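Local coordinates for protein probable enoyl-CoA hydratase/isomerase (Pseudomonas aeruginosa, PDB 7BOR) that binds coenzyme A and, as a member of the enoyl-CoA hydratase/isomerase family, may act as a delta(3)-delta(2)-enoyl-CoA isomerase, at residues R49-G63 with K93-G107. Sequence-based numbering, arbitrary orientation.
With COA (coenzyme A), chain C.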
ATOM      1  N   ARG A  49       3.747   7.676  17.665  1.00 50.50           N
ATOM      2  CA  ARG A  49       4.593   6.497  17.783  1.00 52.03           C
ATOM      3  C   ARG A  49       4.334   5.472  16.688  1.00 43.77           C
ATOM      4  O   ARG A  49       5.273   4.807  16.248  1.00 47.31           O
ATOM      5  CB  ARG A  49       4.367   5.843  19.158  1.00 53.54           C
ATOM      6  CG  ARG A  49       4.832   6.726  20.323  1.00 53.76           C
ATOM      7  CD  ARG A  49       5.842   5.986  21.207  1.00 61.13           C
ATOM      8  NE  ARG A  49       6.676   5.066  20.425  1.00 59.25           N
ATOM      9  CZ  ARG A  49       7.102   3.882  20.866  1.00 56.51           C
ATOM     10  NH1 ARG A  49       6.794   3.486  22.098  1.00 57.62           N
ATOM     11  NH2 ARG A  49       7.841   3.092  20.078  1.00 52.32           N
ATOM     12  N   VAL A  50       3.099   5.366  16.214  1.00 41.65           N
ATOM     13  CA  VAL A  50       2.703   4.328  15.268  1.00 42.65           C
ATOM     14  C   VAL A  50       1.620   4.881  14.344  1.00 39.94           C
ATOM     15  O   VAL A  50       0.713   5.601  14.783  1.00 41.75           O
ATOM     16  CB  VAL A  50       2.201   3.070  16.012  1.00 36.34           C
ATOM     17  CG1 VAL A  50       1.809   1.978  15.039  1.00 35.88           C
ATOM     18  CG2 VAL A  50       3.269   2.561  16.993  1.00 38.67           C
ATOM     19  N   VAL A  51       1.689   4.495  13.064  1.00 34.72           N
ATOM     20  CA  VAL A  51       0.613   4.761  12.122  1.00 35.31           C
ATOM     21  C   VAL A  51      -0.083   3.462  11.756  1.00 34.05           C
ATOM     22  O   VAL A  51       0.570   2.448  11.479  1.00 32.93           O
ATOM     23  CB  VAL A  51       1.139   5.481  10.862  1.00 37.08           C
ATOM     24  CG1 VAL A  51       0.064   5.483   9.743  1.00 33.98           C
ATOM     25  CG2 VAL A  51       1.588   6.907  11.214  1.00 40.57           C
ATOM     26  N   LEU A  52      -1.411   3.523  11.693  1.00 34.09           N
ATOM     27  CA  LEU A  52      -2.246   2.453  11.189  1.00 36.38           C
ATOM     28  C   LEU A  52      -2.967   2.894   9.915  1.00 39.43           C
ATOM     29  O   LEU A  52      -3.568   3.976   9.873  1.00 39.47           O
ATOM     30  CB  LEU A  52      -3.236   2.050  12.275  1.00 37.64           C
ATOM     31  CG  LEU A  52      -3.962   0.742  12.099  1.00 39.57           C
ATOM     32  CD1 LEU A  52      -4.194   0.179  13.500  1.00 42.41           C
ATOM     33  CD2 LEU A  52      -5.226   1.025  11.378  1.00 40.89           C
ATOM     34  N   ILE A  53      -2.954   2.042   8.894  1.00 30.92           N
ATOM     35  CA  ILE A  53      -3.677   2.324   7.652  1.00 34.30           C
ATOM     36  C   ILE A  53      -4.767   1.292   7.460  1.00 32.58           C
ATOM     37  O   ILE A  53      -4.502   0.086   7.531  1.00 34.38           O
ATOM     38  CB  ILE A  53      -2.750   2.307   6.426  1.00 34.88           C
ATOM     39  CG1 ILE A  53      -1.631   3.303   6.568  1.00 33.11           C
ATOM     40  CG2 ILE A  53      -3.497   2.718   5.152  1.00 32.70           C
ATOM     41  CD1 ILE A  53      -0.609   3.241   5.450  1.00 40.59           C
ATOM     42  N   THR A  54      -5.960   1.747   7.094  1.00 27.98           N
ATOM     43  CA  THR A  54      -7.075   0.828   6.902  1.00 28.80           C
ATOM     44  C   THR A  54      -8.174   1.469   6.061  1.00 31.61           C
ATOM     45  O   THR A  54      -8.350   2.688   6.066  1.00 33.28           O
ATOM     46  CB  THR A  54      -7.618   0.391   8.280  1.00 34.56           C
ATOM     47  OG1 THR A  54      -8.666  -0.556   8.125  1.00 32.68           O
ATOM     48  CG2 THR A  54      -8.158   1.585   9.055  1.00 38.30           C
ATOM     49  N   GLY A  55      -8.919   0.633   5.355  1.00 30.02           N
ATOM     50  CA  GLY A  55     -10.148   1.051   4.727  1.00 30.94           C
ATOM     51  C   GLY A  55     -11.404   0.759   5.532  1.00 37.04           C
ATOM     52  O   GLY A  55     -12.501   1.059   5.052  1.00 34.38           O
ATOM     53  N   GLY A  56     -11.269   0.210   6.739  1.00 37.92           N
ATOM     54  CA  GLY A  56     -12.393  -0.193   7.568  1.00 38.55           C
ATOM     55  C   GLY A  56     -12.687  -1.677   7.449  1.00 36.27           C
ATOM     56  O   GLY A  56     -11.859  -2.477   7.010  1.00 37.80           O
ATOM     57  N   ASP A  57     -13.914  -2.038   7.828  1.00 36.78           N
ATOM     58  CA  ASP A  57     -14.275  -3.426   8.082  1.00 34.51           C
ATOM     59  C   ASP A  57     -14.516  -4.218   6.827  1.00 32.46           C
ATOM     60  O   ASP A  57     -14.378  -5.438   6.864  1.00 35.41           O
ATOM     61  CB  ASP A  57     -15.566  -3.536   8.931  1.00 39.12           C
ATOM     62  CG  ASP A  57     -15.391  -2.983  10.332  1.00 44.87           C
ATOM     63  OD1 ASP A  57     -14.224  -2.803  10.758  1.00 43.01           O
ATOM     64  OD2 ASP A  57     -16.424  -2.725  11.002  1.00 53.29           O
ATOM     65  N   ALA A  58     -14.859  -3.560   5.721  1.00 36.43           N
ATOM     66  CA  ALA A  58     -15.248  -4.276   4.516  1.00 34.31           C
ATOM     67  C   ALA A  58     -14.324  -4.097   3.316  1.00 35.15           C
ATOM     68  O   ALA A  58     -14.404  -4.893   2.377  1.00 36.96           O
ATOM     69  CB  ALA A  58     -16.648  -3.830   4.078  1.00 38.79           C
ATOM     70  N   CYS A  59     -13.501  -3.066   3.285  1.00 34.87           N
ATOM     71  CA  CYS A  59     -12.798  -2.750   2.040  1.00 36.15           C
ATOM     72  C   CYS A  59     -11.494  -2.063   2.381  1.00 33.01           C
ATOM     73  O   CYS A  59     -11.460  -1.196   3.252  1.00 33.91           O
ATOM     74  CB  CYS A  59     -13.655  -1.859   1.100  1.00 38.10           C
ATOM     75  SG  CYS A  59     -12.875  -1.461  -0.553  1.00 43.02           S
ATOM     76  N   PHE A  60     -10.411  -2.471   1.722  1.00 30.31           N
ATOM     77  CA  PHE A  60      -9.157  -1.750   1.927  1.00 31.28           C
ATOM     78  C   PHE A  60      -9.009  -0.665   0.828  1.00 34.37           C
ATOM     79  O   PHE A  60      -9.360   0.496   1.068  1.00 33.89           O
ATOM     80  CB  PHE A  60      -7.978  -2.730   1.978  1.00 26.85           C
ATOM     81  CG  PHE A  60      -6.669  -2.092   2.387  1.00 29.83           C
ATOM     82  CD1 PHE A  60      -6.503  -1.519   3.642  1.00 28.05           C
ATOM     83  CD2 PHE A  60      -5.578  -2.073   1.512  1.00 27.29           C
ATOM     84  CE1 PHE A  60      -5.281  -0.931   3.992  1.00 25.12           C
ATOM     85  CE2 PHE A  60      -4.359  -1.491   1.871  1.00 24.42           C
ATOM     86  CZ  PHE A  60      -4.205  -0.920   3.104  1.00 28.67           C
ATOM     87  N   THR A  61      -8.581  -1.020  -0.392  1.00 33.69           N
ATOM     88  CA  THR A  61      -8.661  -0.072  -1.518  1.00 33.43           C
ATOM     89  C   THR A  61      -8.576  -0.824  -2.841  1.00 35.72           C
ATOM     90  O   THR A  61      -7.784  -1.758  -2.976  1.00 32.24           O
ATOM     91  CB  THR A  61      -7.539   0.985  -1.456  1.00 35.76           C
ATOM     92  OG1 THR A  61      -7.600   1.871  -2.596  1.00 35.72           O
ATOM     93  CG2 THR A  61      -6.171   0.322  -1.466  1.00 33.40           C
ATOM     94  N   SER A  62      -9.368  -0.401  -3.816  1.00 35.03           N
ATOM     95  CA  SER A  62      -9.252  -0.956  -5.165  1.00 37.92           C
ATOM     96  C   SER A  62      -8.075  -0.359  -5.927  1.00 34.32           C
ATOM     97  O   SER A  62      -7.900  -0.645  -7.119  1.00 34.06           O
ATOM     98  CB  SER A  62     -10.565  -0.775  -5.952  1.00 38.76           C
ATOM     99  OG  SER A  62     -11.068   0.560  -5.939  1.00 37.19           O
ATOM    100  N   GLY A  63      -7.228   0.418  -5.254  1.00 30.33           N
ATOM    101  CA  GLY A  63      -6.047   0.939  -5.889  1.00 34.87           C
ATOM    102  C   GLY A  63      -6.341   2.284  -6.519  1.00 39.73           C
ATOM    103  O   GLY A  63      -7.361   2.955  -6.244  1.00 36.97           O
ATOM    104  N   LYS A  93       8.931   5.505  11.386  1.00 30.61           N
ATOM    105  CA  LYS A  93       8.289   4.853  12.527  1.00 32.51           C
ATOM    106  C   LYS A  93       7.404   3.688  12.095  1.00 31.27           C
ATOM    107  O   LYS A  93       7.160   3.478  10.889  1.00 30.06           O
ATOM    108  CB  LYS A  93       7.460   5.864  13.324  1.00 34.59           C
ATOM    109  CG  LYS A  93       8.261   7.117  13.757  1.00 35.81           C
ATOM    110  CD  LYS A  93       7.366   8.146  14.448  1.00 43.98           C
ATOM    111  CE  LYS A  93       8.055   9.492  14.561  1.00 47.45           C
ATOM    112  NZ  LYS A  93       7.051  10.548  14.929  1.00 57.30           N
ATOM    113  N   PRO A  94       6.910   2.890  13.052  1.00 32.49           N
ATOM    114  CA  PRO A  94       6.094   1.722  12.705  1.00 24.96           C
ATOM    115  C   PRO A  94       4.835   2.075  11.922  1.00 30.76           C
ATOM    116  O   PRO A  94       4.040   2.934  12.320  1.00 32.17           O
ATOM    117  CB  PRO A  94       5.765   1.088  14.061  1.00 32.33           C
ATOM    118  CG  PRO A  94       6.893   1.407  14.917  1.00 32.55           C
ATOM    119  CD  PRO A  94       7.367   2.812  14.466  1.00 28.94           C
ATOM    120  N   VAL A  95       4.632   1.366  10.814  1.00 28.52           N
ATOM    121  CA  VAL A  95       3.411   1.488  10.036  1.00 27.61           C
ATOM    122  C   VAL A  95       2.728   0.120   9.984  1.00 27.38           C
ATOM    123  O   VAL A  95       3.366  -0.861   9.597  1.00 27.60           O
ATOM    124  CB  VAL A  95       3.692   1.968   8.604  1.00 28.69           C
ATOM    125  CG1 VAL A  95       2.401   2.284   7.971  1.00 28.65           C
ATOM    126  CG2 VAL A  95       4.602   3.122   8.595  1.00 33.52           C
ATOM    127  N   ILE A  96       1.429   0.083  10.301  1.00 26.04           N
ATOM    128  CA  ILE A  96       0.615  -1.142  10.347  1.00 26.82           C
ATOM    129  C   ILE A  96      -0.571  -1.009   9.402  1.00 31.05           C
ATOM    130  O   ILE A  96      -1.320  -0.032   9.475  1.00 30.57           O
ATOM    131  CB  ILE A  96       0.133  -1.432  11.776  1.00 25.69           C
ATOM    132  CG1 ILE A  96       1.348  -1.602  12.676  1.00 28.78           C
ATOM    133  CG2 ILE A  96      -0.747  -2.632  11.847  1.00 25.72           C
ATOM    134  CD1 ILE A  96       0.999  -1.841  14.140  1.00 29.36           C
ATOM    135  N   ALA A  97      -0.771  -2.017   8.555  1.00 25.98           N
ATOM    136  CA  ALA A  97      -1.947  -2.114   7.709  1.00 25.29           C
ATOM    137  C   ALA A  97      -2.957  -3.092   8.286  1.00 28.67           C
ATOM    138  O   ALA A  97      -2.590  -4.129   8.832  1.00 25.01           O
ATOM    139  CB  ALA A  97      -1.597  -2.587   6.295  1.00 27.07           C
ATOM    140  N   ALA A  98      -4.236  -2.760   8.100  1.00 25.34           N
ATOM    141  CA  ALA A  98      -5.387  -3.566   8.513  1.00 30.03           C
ATOM    142  C   ALA A  98      -6.316  -3.667   7.317  1.00 32.33           C
ATOM    143  O   ALA A  98      -6.990  -2.694   6.956  1.00 31.24           O
ATOM    144  CB  ALA A  98      -6.119  -2.936   9.688  1.00 26.64           C
ATOM    145  N   VAL A  99      -6.386  -4.845   6.728  1.00 24.18           N
ATOM    146  CA  VAL A  99      -6.903  -5.013   5.382  1.00 28.45           C
ATOM    147  C   VAL A  99      -8.123  -5.901   5.429  1.00 28.44           C
ATOM    148  O   VAL A  99      -8.042  -7.037   5.901  1.00 31.02           O
ATOM    149  CB  VAL A  99      -5.835  -5.615   4.440  1.00 27.38           C
ATOM    150  CG1 VAL A  99      -6.409  -5.774   3.021  1.00 24.56           C
ATOM    151  CG2 VAL A  99      -4.550  -4.765   4.449  1.00 25.58           C
ATOM    152  N   ASN A 100      -9.223  -5.419   4.859  1.00 30.73           N
ATOM    153  CA  ASN A 100     -10.410  -6.220   4.604  1.00 29.30           C
ATOM    154  C   ASN A 100     -10.821  -6.044   3.142  1.00 31.42           C
ATOM    155  O   ASN A 100     -10.591  -5.001   2.544  1.00 29.36           O
ATOM    156  CB  ASN A 100     -11.570  -5.782   5.525  1.00 30.43           C
ATOM    157  CG  ASN A 100     -11.517  -6.450   6.914  1.00 29.51           C
ATOM    158  OD1 ASN A 100     -11.717  -7.657   7.052  1.00 33.17           O
ATOM    159  ND2 ASN A 100     -11.260  -5.662   7.919  1.00 29.70           N
ATOM    160  N   GLY A 101     -11.440  -7.054   2.579  1.00 30.23           N
ATOM    161  CA  GLY A 101     -12.008  -6.922   1.265  1.00 35.19           C
ATOM    162  C   GLY A 101     -10.940  -6.780   0.196  1.00 32.69           C
ATOM    163  O   GLY A 101      -9.909  -7.436   0.251  1.00 27.97           O
ATOM    164  N   PRO A 102     -11.195  -5.975  -0.832  1.00 34.18           N
ATOM    165  CA  PRO A 102     -10.195  -5.834  -1.904  1.00 28.43           C
ATOM    166  C   PRO A 102      -9.023  -4.986  -1.465  1.00 26.74           C
ATOM    167  O   PRO A 102      -9.160  -4.024  -0.704  1.00 24.40           O
ATOM    168  CB  PRO A 102     -10.969  -5.184  -3.050  1.00 34.94           C
ATOM    169  CG  PRO A 102     -12.112  -4.488  -2.400  1.00 39.10           C
ATOM    170  CD  PRO A 102     -12.470  -5.308  -1.163  1.00 34.89           C
ATOM    171  N   ALA A 103      -7.848  -5.391  -1.950  1.00 27.46           N
ATOM    172  CA  ALA A 103      -6.583  -4.687  -1.844  1.00 24.90           C
ATOM    173  C   ALA A 103      -5.913  -4.897  -3.206  1.00 28.04           C
ATOM    174  O   ALA A 103      -5.259  -5.928  -3.428  1.00 26.88           O
ATOM    175  CB  ALA A 103      -5.711  -5.205  -0.721  1.00 23.64           C
ATOM    176  N   VAL A 104      -6.090  -3.929  -4.122  1.00 27.70           N
ATOM    177  CA  VAL A 104      -5.749  -4.121  -5.530  1.00 23.96           C
ATOM    178  C   VAL A 104      -4.683  -3.127  -5.957  1.00 29.08           C
ATOM    179  O   VAL A 104      -4.726  -1.949  -5.593  1.00 28.19           O
ATOM    180  CB  VAL A 104      -6.983  -3.968  -6.411  1.00 30.23           C
ATOM    181  CG1 VAL A 104      -6.623  -4.286  -7.881  1.00 30.82           C
ATOM    182  CG2 VAL A 104      -8.051  -4.904  -5.906  1.00 26.12           C
ATOM    183  N   GLY A 105      -3.740  -3.599  -6.745  1.00 25.13           N
ATOM    184  CA  GLY A 105      -2.756  -2.667  -7.283  1.00 25.63           C
ATOM    185  C   GLY A 105      -1.910  -2.149  -6.142  1.00 27.43           C
ATOM    186  O   GLY A 105      -1.336  -2.932  -5.379  1.00 26.48           O
ATOM    187  N   ILE A 106      -1.822  -0.822  -6.003  1.00 26.35           N
ATOM    188  CA  ILE A 106      -1.104  -0.235  -4.874  1.00 27.91           C
ATOM    189  C   ILE A 106      -1.759  -0.611  -3.550  1.00 26.34           C
ATOM    190  O   ILE A 106      -1.139  -0.445  -2.483  1.00 29.19           O
ATOM    191  CB  ILE A 106      -0.993   1.304  -5.061  1.00 27.14           C
ATOM    192  CG1 ILE A 106       0.038   1.898  -4.082  1.00 31.65           C
ATOM    193  CG2 ILE A 106      -2.358   1.957  -4.937  1.00 28.70           C
ATOM    194  CD1 ILE A 106       0.627   3.250  -4.510  1.00 31.71           C
ATOM    195  N   GLY A 107      -2.984  -1.154  -3.589  1.00 28.47           N
ATOM    196  CA  GLY A 107      -3.594  -1.702  -2.364  1.00 26.87           C
ATOM    197  C   GLY A 107      -2.794  -2.862  -1.795  1.00 27.17           C
ATOM    198  O   GLY A 107      -2.661  -3.009  -0.572  1.00 27.70           O
TER
HETATM  199  N1A COA C 301     -11.068   3.446 -10.112  1.00 39.74           N
HETATM  200  C2A COA C 301     -12.201   4.132 -10.433  1.00 46.38           C
HETATM  201  N3A COA C 301     -13.437   3.678 -10.065  1.00 42.56           N
HETATM  202  C4A COA C 301     -13.481   2.538  -9.358  1.00 50.01           C
HETATM  203  C5A COA C 301     -12.372   1.844  -9.024  1.00 47.55           C
HETATM  204  C6A COA C 301     -11.137   2.313  -9.419  1.00 40.25           C
HETATM  205  N6A COA C 301      -9.829   1.704  -9.137  1.00 38.35           N
HETATM  206  N7A COA C 301     -12.733   0.735  -8.321  1.00 46.91           N
HETATM  207  C8A COA C 301     -14.080   0.718  -8.212  1.00 52.42           C
HETATM  208  N9A COA C 301     -14.477   1.808  -8.859  1.00 50.98           N
HETATM  209  C1B COA C 301     -15.922   2.118  -8.879  1.00 54.33           C
HETATM  210  C2B COA C 301     -16.754   1.355 -10.035  1.00 56.91           C
HETATM  211  O2B COA C 301     -16.436   2.003 -11.331  1.00 53.67           O
HETATM  212  C3B COA C 301     -17.964   1.535  -9.587  1.00 58.38           C
HETATM  213  O3B COA C 301     -18.418   2.929  -9.843  1.00 60.63           O
HETATM  214  P3B COA C 301     -19.990   3.334  -9.906  1.00 68.58           P
HETATM  215  O7A COA C 301     -20.786   2.626  -8.829  1.00 68.59           O
HETATM  216  O8A COA C 301     -20.485   2.953 -11.275  1.00 60.32           O
HETATM  217  O9A COA C 301     -20.072   4.812  -9.662  1.00 66.88           O
HETATM  218  C4B COA C 301     -17.909   1.414  -8.043  1.00 53.87           C
HETATM  219  O4B COA C 301     -16.471   1.866  -7.712  1.00 56.24           O
HETATM  220  C5B COA C 301     -18.129   0.109  -7.545  1.00 53.87           C
HETATM  221  O5B COA C 301     -17.069  -0.653  -8.028  1.00 53.17           O
HETATM  222  P1A COA C 301     -17.379  -2.150  -8.605  1.00 56.63           P
HETATM  223  O1A COA C 301     -16.260  -2.652  -9.495  1.00 55.96           O
HETATM  224  O2A COA C 301     -18.683  -2.251  -9.364  1.00 58.78           O
HETATM  225  O3A COA C 301     -17.530  -3.070  -7.246  1.00 57.37           O
HETATM  226  P2A COA C 301     -17.087  -4.656  -7.355  1.00 55.48           P
HETATM  227  O4A COA C 301     -17.491  -5.321  -6.042  1.00 51.06           O
HETATM  228  O5A COA C 301     -17.780  -5.170  -8.580  1.00 54.72           O
HETATM  229  O6A COA C 301     -15.459  -4.805  -7.655  1.00 46.27           O
HETATM  230  CBP COA C 301     -13.103  -4.528  -7.304  1.00 47.46           C
HETATM  231  CCP COA C 301     -14.513  -4.526  -6.609  1.00 49.84           C
HETATM  232  CDP COA C 301     -12.067  -3.798  -6.377  1.00 40.58           C
HETATM  233  CEP COA C 301     -12.631  -5.980  -7.564  1.00 42.18           C
HETATM  234  CAP COA C 301     -13.365  -3.791  -8.657  1.00 46.66           C
HETATM  235  OAP COA C 301     -13.949  -2.562  -8.353  1.00 44.37           O
HETATM  236  C9P COA C 301     -12.086  -3.505  -9.443  1.00 50.46           C
HETATM  237  O9P COA C 301     -11.495  -4.360 -10.036  1.00 50.98           O
HETATM  238  N8P COA C 301     -11.648  -2.093  -9.443  1.00 47.67           N
HETATM  239  C7P COA C 301     -10.435  -1.661 -10.141  1.00 46.83           C
HETATM  240  C6P COA C 301      -9.176  -2.387  -9.580  1.00 41.58           C
HETATM  241  C5P COA C 301      -7.969  -1.812 -10.389  1.00 40.81           C
HETATM  242  O5P COA C 301      -7.748  -2.127 -11.506  1.00 38.19           O
HETATM  243  N4P COA C 301      -7.102  -0.867  -9.709  1.00 39.72           N
HETATM  244  C3P COA C 301      -6.005  -0.269 -10.429  1.00 44.58           C
HETATM  245  C2P COA C 301      -4.839  -1.220 -10.504  1.00 43.39           C
HETATM  246  S1P COA C 301      -3.583  -0.278 -11.400  1.00 57.94           S
HETATM  247  O   HOH W   1      -9.507  -2.226   5.353  1.00 33.32           O
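F60 meets V99 through two torsions: chi1 of -172° swings the F60 ring anti to its own nitrogen, while chi1 of -180° on V99 leaves CG2 beside the backbone N, over the middle of that ring. This CH-pi contact, V99 CG2 to the ring centroid of F60 at 3.8 Å and almost on the ring normal, belongs to the crotonase fold, in which the chains that follow the parallel strands 50-54 and 95-99 lead to the coenzyme A pocket. It illustrates how a regular sheet can hand over to a binding loop. Along the strands the bonds alternate, V51 N to P94 O, I96 N to V51 O, I53 N to I96 O and A98 N to I53 O. V51, V95, I53 and A97 point to one face, L52 and I96 to the other. T54 then departs from the pattern: its OG1 donates to A98 O at 3.0 Å, tilted 27° from the carbonyl plane, and accepts from G56 N in an ST turn. Water 1 bridges the two chains beyond the strands, accepting from G55 N and N100 N. Farther on the backbones rejoin, F60 N giving to P102 O and V104 N to T61 O, while C59 SG packs on P102 CG at 3.6 Å. T61 OG1 accepts from G63 N in a second ST turn and is hydrogen-bonded to N25 O; T61 CG2 presses tightly on G107 CA. The route ends at the ligand: V104 CG1 rests on COA C6P, and S62 O accepts from COA N4P at 2.7 Å.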